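Local coordinates for protein tyrocidine synthase 2 (Brevibacillus parabrevis, PDB 6TA8) that belongs to a family of large multidomain synthases and is represented here by a region with the fold of a condensation domain, at residues W55-M60 / V170-L175; E69-Q74 / Q185-Q190; N226-T231 / I358-L363. All coordinates share one frame; numbering follows the deposited sequence.

From the N terminus, residues 55-60 on strand 56-63 and residues 69-74 on helix 69-82 come in succession, and both wait more than a hundred residues for their partners on helix 169-187. Contact 1 closes its loop at 170-175, contact 2 at 185-190, so the two loops cross rather than nest. They use different parts of one helix and lie about 21 Å apart between centres, tying it to the five-stranded mixed sheet and to helix 69-82. Contact 3 follows in series, joining helix 221-229 to helix 359-365 beside the six-stranded sheet. Its centre lies about 49 Å from that of contact 2, on the opposite side of the chain's centre.

Contact 1: residues W55-M60 / V170-L175; sequences WNQAVM and VSWRIL
Gln57 is the first residue of the strand to meet the indole of Trp172, and it does so at the pyrrole edge. Trp172 NE1 donates a weak hydrogen bond to Gln57 OE1 at 3.1 Å, and the bend at the hydrogen (133°) accounts for the weakness. The acceptor lies in the plane of the indole, although the amide itself is turned 45° against the ring. With Gln57 CG beside the backbone N and the chain extended beyond it, both OE1 and CB, the latter 3.5 Å from Trp172 NE1, lie against this side of the ring. The backbone takes part too, since Gln57 O is 3.1 Å from Trp172 CZ2. Ala58 adds little: its CB points away from the helix, while its N passes 4.0 Å from Trp172 CZ2. Val59 turns back toward the indole. Its CG1 stands over one face, 4.2 Å from the centroid of the six-membered ring of Trp172 and 17° off the normal, a CH-pi contact; its CG2 packs 3.6 Å from Trp172 CZ3. One tryptophan therefore spans two successive inward-facing side chains of the strand. The axes of strand and helix approach to 10.7 Å, a gap bridged by the indole. Helix 169-187 starts at the glycine ending the HHxxxDG motif of His163, His164 and Asp168. Strand 56-63 runs between strands 155-163 and 401-402; the helix packs on one face of this sheet, while Ala58 and Met60 turn to helix 122-134 on the other.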
loop_
_atom_site.group_PDB
_atom_site.type_symbol
_atom_site.label_atom_id
_atom_site.label_comp_id
_atom_site.label_asym_id
_atom_site.label_seq_id
_atom_site.Cartn_x
_atom_site.Cartn_y
_atom_site.Cartn_z
ATOM N N TRP A 55 4.425 11.480 -5.073
ATOM C CA TRP A 55 4.509 10.063 -4.747
ATOM C C TRP A 55 3.386 9.723 -3.778
ATOM O O TRP A 55 3.639 9.428 -2.606
ATOM C CB TRP A 55 5.874 9.733 -4.138
ATOM C CG TRP A 55 6.375 8.353 -4.442
ATOM C CD1 TRP A 55 6.998 7.941 -5.583
ATOM C CD2 TRP A 55 6.311 7.207 -3.583
ATOM N NE1 TRP A 55 7.319 6.608 -5.493
ATOM C CE2 TRP A 55 6.908 6.134 -4.276
ATOM C CE3 TRP A 55 5.803 6.983 -2.301
ATOM C CZ2 TRP A 55 7.012 4.858 -3.727
ATOM C CZ3 TRP A 55 5.908 5.714 -1.759
ATOM C CH2 TRP A 55 6.508 4.670 -2.471
ATOM N N ASN A 56 2.146 9.772 -4.253
ATOM C CA ASN A 56 0.973 9.825 -3.392
ATOM C C ASN A 56 0.094 8.592 -3.579
ATOM O O ASN A 56 0.378 7.702 -4.384
ATOM C CB ASN A 56 0.155 11.091 -3.674
ATOM C CG ASN A 56 1.020 12.286 -4.019
ATOM O OD1 ASN A 56 2.112 12.457 -3.477
ATOM N ND2 ASN A 56 0.532 13.125 -4.924
ATOM N N GLN A 57 -0.979 8.557 -2.793
ATOM C CA GLN A 57 -2.113 7.667 -2.987
ATOM C C GLN A 57 -3.369 8.523 -2.986
ATOM O O GLN A 57 -3.466 9.489 -2.224
ATOM C CB GLN A 57 -2.194 6.595 -1.888
ATOM C CG GLN A 57 -1.211 5.447 -2.057
ATOM C CD GLN A 57 -1.362 4.388 -0.982
ATOM O OE1 GLN A 57 -1.932 4.642 0.081
ATOM N NE2 GLN A 57 -0.849 3.193 -1.253
ATOM N N ALA A 58 -4.328 8.182 -3.844
ATOM C CA ALA A 58 -5.507 9.020 -4.000
ATOM C C ALA A 58 -6.720 8.165 -4.330
ATOM O O ALA A 58 -6.599 7.073 -4.891
ATOM C CB ALA A 58 -5.297 10.080 -5.090
ATOM N N VAL A 59 -7.896 8.680 -3.964
ATOM C CA VAL A 59 -9.172 8.069 -4.303
ATOM C C VAL A 59 -10.089 9.151 -4.856
ATOM O O VAL A 59 -9.999 10.324 -4.478
ATOM C CB VAL A 59 -9.829 7.360 -3.093
ATOM C CG1 VAL A 59 -8.917 6.271 -2.544
ATOM C CG2 VAL A 59 -10.189 8.361 -2.000
ATOM N N MET A 60 -10.971 8.752 -5.768
ATOM C CA MET A 60 -11.941 9.651 -6.382
ATOM C C MET A 60 -13.336 9.193 -5.985
ATOM O O MET A 60 -13.753 8.087 -6.345
ATOM C CB MET A 60 -11.785 9.674 -7.905
ATOM C CG MET A 60 -12.764 10.589 -8.627
ATOM S SD MET A 60 -12.293 12.329 -8.572
ATOM C CE MET A 60 -10.868 12.332 -9.655
ATOM N N VAL A 170 -4.702 0.528 5.005
ATOM C CA VAL A 170 -5.607 0.498 6.150
ATOM C C VAL A 170 -6.022 1.910 6.542
ATOM O O VAL A 170 -7.168 2.146 6.946
ATOM C CB VAL A 170 -4.955 -0.253 7.326
ATOM C CG1 VAL A 170 -5.847 -0.202 8.558
ATOM C CG2 VAL A 170 -4.663 -1.694 6.939
ATOM N N SER A 171 -5.105 2.875 6.421
ATOM C CA SER A 171 -5.432 4.258 6.754
ATOM C C SER A 171 -6.551 4.802 5.875
ATOM O O SER A 171 -7.345 5.633 6.326
ATOM C CB SER A 171 -4.187 5.138 6.629
ATOM O OG SER A 171 -3.159 4.703 7.502
ATOM N N TRP A 172 -6.632 4.346 4.623
ATOM C CA TRP A 172 -7.694 4.814 3.738
ATOM C C TRP A 172 -9.057 4.291 4.173
ATOM O O TRP A 172 -10.067 4.983 3.999
ATOM C CB TRP A 172 -7.398 4.402 2.296
ATOM C CG TRP A 172 -6.434 5.318 1.605
ATOM C CD1 TRP A 172 -5.130 5.056 1.297
ATOM C CD2 TRP A 172 -6.698 6.645 1.137
ATOM N NE1 TRP A 172 -4.566 6.139 0.666
ATOM C CE2 TRP A 172 -5.509 7.128 0.557
ATOM C CE3 TRP A 172 -7.824 7.473 1.155
ATOM C CZ2 TRP A 172 -5.414 8.400 -0.002
ATOM C CZ3 TRP A 172 -7.729 8.735 0.600
ATOM C CH2 TRP A 172 -6.533 9.187 0.029
ATOM N N ARG A 173 -9.110 3.082 4.740
ATOM C CA ARG A 173 -10.377 2.567 5.246
ATOM C C ARG A 173 -10.859 3.379 6.443
ATOM O O ARG A 173 -12.065 3.606 6.600
ATOM C CB ARG A 173 -10.237 1.091 5.618
ATOM C CG ARG A 173 -9.440 0.273 4.619
ATOM C CD ARG A 173 -9.042 -1.069 5.207
ATOM N NE ARG A 173 -9.713 -2.179 4.538
ATOM C CZ ARG A 173 -9.126 -2.979 3.654
ATOM N NH1 ARG A 173 -9.808 -3.968 3.092
ATOM N NH2 ARG A 173 -7.854 -2.789 3.333
ATOM N N ILE A 174 -9.932 3.827 7.296
ATOM C CA ILE A 174 -10.307 4.716 8.391
ATOM C C ILE A 174 -10.792 6.053 7.848
ATOM O O ILE A 174 -11.690 6.677 8.425
ATOM C CB ILE A 174 -9.123 4.896 9.360
ATOM C CG1 ILE A 174 -8.583 3.537 9.801
ATOM C CG2 ILE A 174 -9.536 5.719 10.570
ATOM C CD1 ILE A 174 -7.322 3.627 10.629
ATOM N N LEU A 175 -10.217 6.511 6.734
ATOM C CA LEU A 175 -10.660 7.761 6.127
ATOM C C LEU A 175 -12.077 7.635 5.583
ATOM O O LEU A 175 -12.913 8.522 5.794
ATOM C CB LEU A 175 -9.693 8.177 5.019
ATOM C CG LEU A 175 -8.473 8.994 5.443
ATOM C CD1 LEU A 175 -7.735 9.508 4.221
ATOM C CD2 LEU A 175 -8.889 10.143 6.345
#

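Contact 2: residues E69-Q74 / Q185-Q190; sequences EGLVRQ and QALHQQ
Leu71 and Ala186 form the centre of this apolar contact, where the first turns of helix 69-82 meet the last turn of helix 169-187. The short alanine lets the backbones come close: the CA atoms of Leu71 and Ala186 are 6.1 Å apart, the nearest such pair across the two segments. Leu71 CG meets the alanine methyl, 3.8 Å from Ala186 CB. Its CD2 branch reaches along the helix to the next residue and packs more closely there, standing 3.5 Å from Leu187 N. Leu187 holds CG anti to its own N (chi1 -167°), and its CB and CD1 each come to 3.6 Å from Leu71 CD2. One methyl of Leu71 thus sits against both side chain and backbone of Leu187.

The polar side chain involved makes only van der Waals contact across the segments. Gln74, one turn after Leu71, stretches out an extended chain whose OE1 rests 4.0 Å from Ala186 CB, so the methyl group is flanked by a leucine and a glutamine from the same side of helix 69-82.

Backbone hydrogen bonds explain how the second helix stops here. Gln190 N bonds to Gln185 O at 2.8 Å and Gln189 N to Ala186 O at 3.0 Å, with Gln189 at a positive phi of 60°. Ala186 therefore serves both the packing and the termination.

Val72, on another side of helix 69-82, touches Val147 and Phe111, which seats that helix on strands 110-115 and 145-152; it also touches Tyr183 of helix 169-187. The contact joins neighbouring helices in the N-terminal half of the condensation domain, whose two halves each have the chloramphenicol acetyltransferase-like fold, and one of these helices is finished by a Schellman motif.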
loop_
_atom_site.group_PDB
_atom_site.type_symbol
_atom_site.label_atom_id
_atom_site.label_comp_id
_atom_site.label_asym_id
_atom_site.label_seq_id
_atom_site.Cartn_x
_atom_site.Cartn_y
_atom_site.Cartn_z
ATOM N N GLU A 69 -19.540 22.026 -0.526
ATOM C CA GLU A 69 -18.146 22.311 -0.204
ATOM C C GLU A 69 -17.994 22.791 1.234
ATOM O O GLU A 69 -16.997 22.482 1.896
ATOM C CB GLU A 69 -17.577 23.340 -1.183
ATOM C CG GLU A 69 -18.323 24.664 -1.224
ATOM C CD GLU A 69 -17.571 25.732 -1.993
ATOM O OE1 GLU A 69 -16.409 25.482 -2.376
ATOM O OE2 GLU A 69 -18.140 26.823 -2.215
ATOM N N GLY A 70 -18.978 23.541 1.739
ATOM C CA GLY A 70 -18.926 23.978 3.124
ATOM C C GLY A 70 -18.948 22.826 4.107
ATOM O O GLY A 70 -18.394 22.929 5.205
ATOM N N LEU A 71 -19.579 21.716 3.726
ATOM C CA LEU A 71 -19.592 20.503 4.535
ATOM C C LEU A 71 -18.358 19.640 4.316
ATOM O O LEU A 71 -17.875 19.010 5.264
ATOM C CB LEU A 71 -20.844 19.682 4.225
ATOM C CG LEU A 71 -22.100 19.990 5.035
ATOM C CD1 LEU A 71 -22.659 21.362 4.695
ATOM C CD2 LEU A 71 -23.132 18.921 4.776
ATOM N N VAL A 72 -17.846 19.590 3.084
ATOM C CA VAL A 72 -16.610 18.861 2.816
ATOM C C VAL A 72 -15.448 19.502 3.561
ATOM O O VAL A 72 -14.602 18.809 4.140
ATOM C CB VAL A 72 -16.346 18.798 1.298
ATOM C CG1 VAL A 72 -14.992 18.163 1.005
ATOM C CG2 VAL A 72 -17.460 18.037 0.596
ATOM N N ARG A 73 -15.391 20.835 3.566
ATOM C CA ARG A 73 -14.342 21.526 4.308
ATOM C C ARG A 73 -14.488 21.298 5.807
ATOM O O ARG A 73 -13.496 21.041 6.500
ATOM C CB ARG A 73 -14.364 23.021 3.988
ATOM C CG ARG A 73 -14.026 23.351 2.543
ATOM C CD ARG A 73 -14.208 24.833 2.260
ATOM N NE ARG A 73 -13.205 25.644 2.945
ATOM C CZ ARG A 73 -12.069 26.049 2.390
ATOM N NH1 ARG A 73 -11.788 25.720 1.136
ATOM N NH2 ARG A 73 -11.212 26.783 3.086
ATOM N N GLN A 74 -15.717 21.384 6.325
ATOM C CA GLN A 74 -15.938 21.159 7.749
ATOM C C GLN A 74 -15.587 19.733 8.152
ATOM O O GLN A 74 -15.119 19.502 9.273
ATOM C CB GLN A 74 -17.390 21.471 8.113
ATOM C CG GLN A 74 -17.632 21.655 9.602
ATOM C CD GLN A 74 -19.056 22.071 9.916
ATOM O OE1 GLN A 74 -19.981 21.789 9.153
ATOM N NE2 GLN A 74 -19.240 22.745 11.046
ATOM N N GLN A 185 -22.789 13.790 10.052
ATOM C CA GLN A 185 -23.062 14.675 11.179
ATOM C C GLN A 185 -23.140 16.133 10.747
ATOM O O GLN A 185 -23.849 16.926 11.374
ATOM C CB GLN A 185 -21.991 14.505 12.257
ATOM C CG GLN A 185 -21.824 13.082 12.764
ATOM C CD GLN A 185 -20.682 12.953 13.752
ATOM O OE1 GLN A 185 -20.476 13.823 14.599
ATOM N NE2 GLN A 185 -19.925 11.866 13.645
ATOM N N ALA A 186 -22.424 16.503 9.683
ATOM C CA ALA A 186 -22.416 17.896 9.248
ATOM C C ALA A 186 -23.748 18.292 8.624
ATOM O O ALA A 186 -24.275 19.373 8.912
ATOM C CB ALA A 186 -21.271 18.135 8.264
ATOM N N LEU A 187 -24.308 17.435 7.766
ATOM C CA LEU A 187 -25.571 17.771 7.115
ATOM C C LEU A 187 -26.737 17.729 8.094
ATOM O O LEU A 187 -27.749 18.407 7.880
ATOM C CB LEU A 187 -25.829 16.833 5.935
ATOM C CG LEU A 187 -26.946 17.249 4.972
ATOM C CD1 LEU A 187 -26.674 18.617 4.356
ATOM C CD2 LEU A 187 -27.136 16.199 3.887
ATOM N N HIS A 188 -26.619 16.946 9.162
ATOM C CA HIS A 188 -27.606 16.960 10.233
ATOM C C HIS A 188 -27.399 18.119 11.199
ATOM O O HIS A 188 -28.097 18.190 12.216
ATOM C CB HIS A 188 -27.573 15.633 10.994
ATOM C CG HIS A 188 -28.301 14.522 10.302
ATOM N ND1 HIS A 188 -27.710 13.724 9.347
ATOM C CD2 HIS A 188 -29.574 14.080 10.427
ATOM C CE1 HIS A 188 -28.588 12.836 8.914
ATOM N NE2 HIS A 188 -29.727 13.031 9.553
ATOM N N GLN A 189 -26.456 19.016 10.897
ATOM C CA GLN A 189 -26.162 20.188 11.723
ATOM C C GLN A 189 -25.719 19.784 13.128
ATOM O O GLN A 189 -26.083 20.416 14.123
ATOM C CB GLN A 189 -27.353 21.146 11.779
ATOM C CG GLN A 189 -27.558 21.947 10.504
ATOM C CD GLN A 189 -28.769 21.487 9.717
ATOM O OE1 GLN A 189 -28.976 20.290 9.520
ATOM N NE2 GLN A 189 -29.576 22.439 9.263
ATOM N N GLN A 190 -24.921 18.725 13.210
ATOM C CA GLN A 190 -24.303 18.298 14.454
ATOM C C GLN A 190 -22.836 18.709 14.470
ATOM O O GLN A 190 -22.200 18.846 13.421
ATOM C CB GLN A 190 -24.408 16.781 14.638
ATOM C CG GLN A 190 -25.812 16.211 14.532
ATOM C CD GLN A 190 -25.828 14.700 14.681
ATOM O OE1 GLN A 190 -24.789 14.077 14.899
ATOM N NE2 GLN A 190 -27.009 14.104 14.567
#

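Contact 3: residues N226-T231 / I358-L363; sequences NLETTT and IGYEIL
Glu228 and Tyr360 reach toward each other from opposite directions, linking two helices next to the six-stranded mixed sheet of the condensation-domain fold. Glu228 lies near the C-terminal end of helix 221-229, Tyr360 near the beginning of the weakly bonded helix 359-365. The tyrosine hydroxyl donates a weak hydrogen bond to the carboxylate, Tyr360 OH to Glu228 OE2 at 3.3 Å, and this pair is the closest approach between the segments. OE2 arrives at the edge of the phenol, near its plane, on the CE1 side: it is 3.8 Å from Tyr360 CE1, and the angle CZ-OH-OE2 measures about 110°, a normal direction for a phenol to donate. The carboxylate and ring planes are nevertheless twisted 64° apart, so the flat groups do not stack.

The torsions carry the two groups to each other. Tyr360 places CG anti to its backbone N (chi1 -176°), sending the ring away from its helix, while Glu228 stays extended beyond CG. With only 65 Å² buried in total, the contact is a narrow bridge between the helices rather than a packed interface.

Other residues surround both partners. The Tyr360 ring meets Trp224 and Phe377 edge-to-face and touches Tyr327 and Pro328 of strand 325-332, which sets the phenol in an aromatic cluster with its hydroxyl directed at the glutamate. Leu227 and Thr231 rest on Val330 of the same edge strand, so residues 226-231 and Tyr360 both lie against strand 325-332. The acid has a second polar partner: while OE2 faces the phenol, Glu228 OE1 accepts a weak hydrogen bond from Thr378 N.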
loop_
_atom_site.group_PDB
_atom_site.type_symbol
_atom_site.label_atom_id
_atom_site.label_comp_id
_atom_site.label_asym_id
_atom_site.label_seq_id
_atom_site.Cartn_x
_atom_site.Cartn_y
_atom_site.Cartn_z
ATOM N N ASN A 226 19.329 -17.564 8.383
ATOM C CA ASN A 226 19.149 -18.852 7.722
ATOM C C ASN A 226 18.519 -18.675 6.347
ATOM O O ASN A 226 18.882 -19.373 5.394
ATOM C CB ASN A 226 18.287 -19.771 8.590
ATOM C CG ASN A 226 17.946 -21.082 7.900
ATOM O OD1 ASN A 226 17.036 -21.145 7.072
ATOM N ND2 ASN A 226 18.675 -22.137 8.245
ATOM N N LEU A 227 17.577 -17.740 6.222
ATOM C CA LEU A 227 16.931 -17.516 4.936
ATOM C C LEU A 227 17.907 -16.947 3.913
ATOM O O LEU A 227 17.860 -17.315 2.734
ATOM C CB LEU A 227 15.726 -16.591 5.115
ATOM C CG LEU A 227 14.802 -16.410 3.909
ATOM C CD1 LEU A 227 13.881 -17.613 3.735
ATOM C CD2 LEU A 227 13.992 -15.130 4.038
ATOM N N GLU A 228 18.813 -16.064 4.338
ATOM C CA GLU A 228 19.675 -15.399 3.369
ATOM C C GLU A 228 20.800 -16.287 2.853
ATOM O O GLU A 228 21.395 -15.961 1.821
ATOM C CB GLU A 228 20.265 -14.124 3.969
ATOM C CG GLU A 228 19.238 -13.037 4.195
ATOM C CD GLU A 228 19.859 -11.751 4.674
ATOM O OE1 GLU A 228 21.104 -11.667 4.700
ATOM O OE2 GLU A 228 19.100 -10.825 5.028
ATOM N N THR A 229 21.094 -17.401 3.525
ATOM C CA THR A 229 22.220 -18.247 3.143
ATOM C C THR A 229 21.815 -19.497 2.372
ATOM O O THR A 229 22.654 -20.071 1.669
ATOM C CB THR A 229 23.010 -18.675 4.385
ATOM O OG1 THR A 229 22.130 -19.317 5.318
ATOM C CG2 THR A 229 23.654 -17.468 5.049
ATOM N N THR A 230 20.563 -19.930 2.489
ATOM C CA THR A 230 20.088 -21.137 1.832
ATOM C C THR A 230 19.399 -20.859 0.502
ATOM O O THR A 230 18.950 -21.802 -0.154
ATOM C CB THR A 230 19.127 -21.897 2.754
ATOM O OG1 THR A 230 18.864 -23.201 2.222
ATOM C CG2 THR A 230 17.813 -21.142 2.899
ATOM N N THR A 231 19.304 -19.601 0.083
ATOM C CA THR A 231 18.622 -19.254 -1.156
ATOM C C THR A 231 19.604 -19.088 -2.301
ATOM O O THR A 231 20.698 -18.546 -2.130
ATOM C CB THR A 231 17.816 -17.965 -1.014
ATOM O OG1 THR A 231 18.689 -16.922 -0.547
ATOM C CG2 THR A 231 16.659 -18.161 -0.059
ATOM N N ILE A 358 7.536 -8.116 10.172
ATOM C CA ILE A 358 7.707 -6.719 10.563
ATOM C C ILE A 358 9.132 -6.458 11.037
ATOM O O ILE A 358 9.647 -5.343 10.892
ATOM C CB ILE A 358 6.672 -6.329 11.636
ATOM C CG1 ILE A 358 6.736 -4.827 11.930
ATOM C CG2 ILE A 358 6.887 -7.129 12.914
ATOM C CD1 ILE A 358 5.828 -4.383 13.058
ATOM N N GLY A 359 9.800 -7.473 11.583
ATOM C CA GLY A 359 11.118 -7.280 12.157
ATOM C C GLY A 359 12.266 -7.236 11.173
ATOM O O GLY A 359 13.391 -6.934 11.584
ATOM N N TYR A 360 12.020 -7.519 9.892
ATOM C CA TYR A 360 13.114 -7.576 8.925
ATOM C C TYR A 360 13.769 -6.211 8.747
ATOM O O TYR A 360 14.952 -6.031 9.057
ATOM C CB TYR A 360 12.610 -8.107 7.581
ATOM C CG TYR A 360 13.717 -8.288 6.566
ATOM C CD1 TYR A 360 14.508 -9.428 6.573
ATOM C CD2 TYR A 360 13.980 -7.315 5.609
ATOM C CE1 TYR A 360 15.525 -9.600 5.654
ATOM C CE2 TYR A 360 14.997 -7.477 4.685
ATOM C CZ TYR A 360 15.766 -8.623 4.713
ATOM O OH TYR A 360 16.780 -8.796 3.799
ATOM N N GLU A 361 13.013 -5.235 8.240
ATOM C CA GLU A 361 13.583 -3.922 7.967
ATOM C C GLU A 361 13.814 -3.105 9.232
ATOM O O GLU A 361 14.570 -2.128 9.191
ATOM C CB GLU A 361 12.691 -3.145 7.000
ATOM C CG GLU A 361 12.846 -3.583 5.552
ATOM C CD GLU A 361 13.797 -2.699 4.774
ATOM O OE1 GLU A 361 13.868 -1.488 5.072
ATOM O OE2 GLU A 361 14.490 -3.217 3.873
ATOM N N ILE A 362 13.193 -3.483 10.352
ATOM C CA ILE A 362 13.549 -2.868 11.627
ATOM C C ILE A 362 14.982 -3.219 11.994
ATOM O O ILE A 362 15.698 -2.409 12.595
ATOM C CB ILE A 362 12.561 -3.296 12.729
ATOM C CG1 ILE A 362 11.130 -2.919 12.349
ATOM C CG2 ILE A 362 12.921 -2.659 14.059
ATOM C CD1 ILE A 362 10.112 -3.271 13.413
ATOM N N LEU A 363 15.430 -4.421 11.624
ATOM C CA LEU A 363 16.777 -4.863 11.961
ATOM C C LEU A 363 17.850 -4.173 11.128
ATOM O O LEU A 363 19.006 -4.116 11.559
ATOM C CB LEU A 363 16.888 -6.381 11.792
ATOM C CG LEU A 363 16.283 -7.249 12.899
ATOM C CD1 LEU A 363 16.146 -8.694 12.440
ATOM C CD2 LEU A 363 17.115 -7.163 14.170
#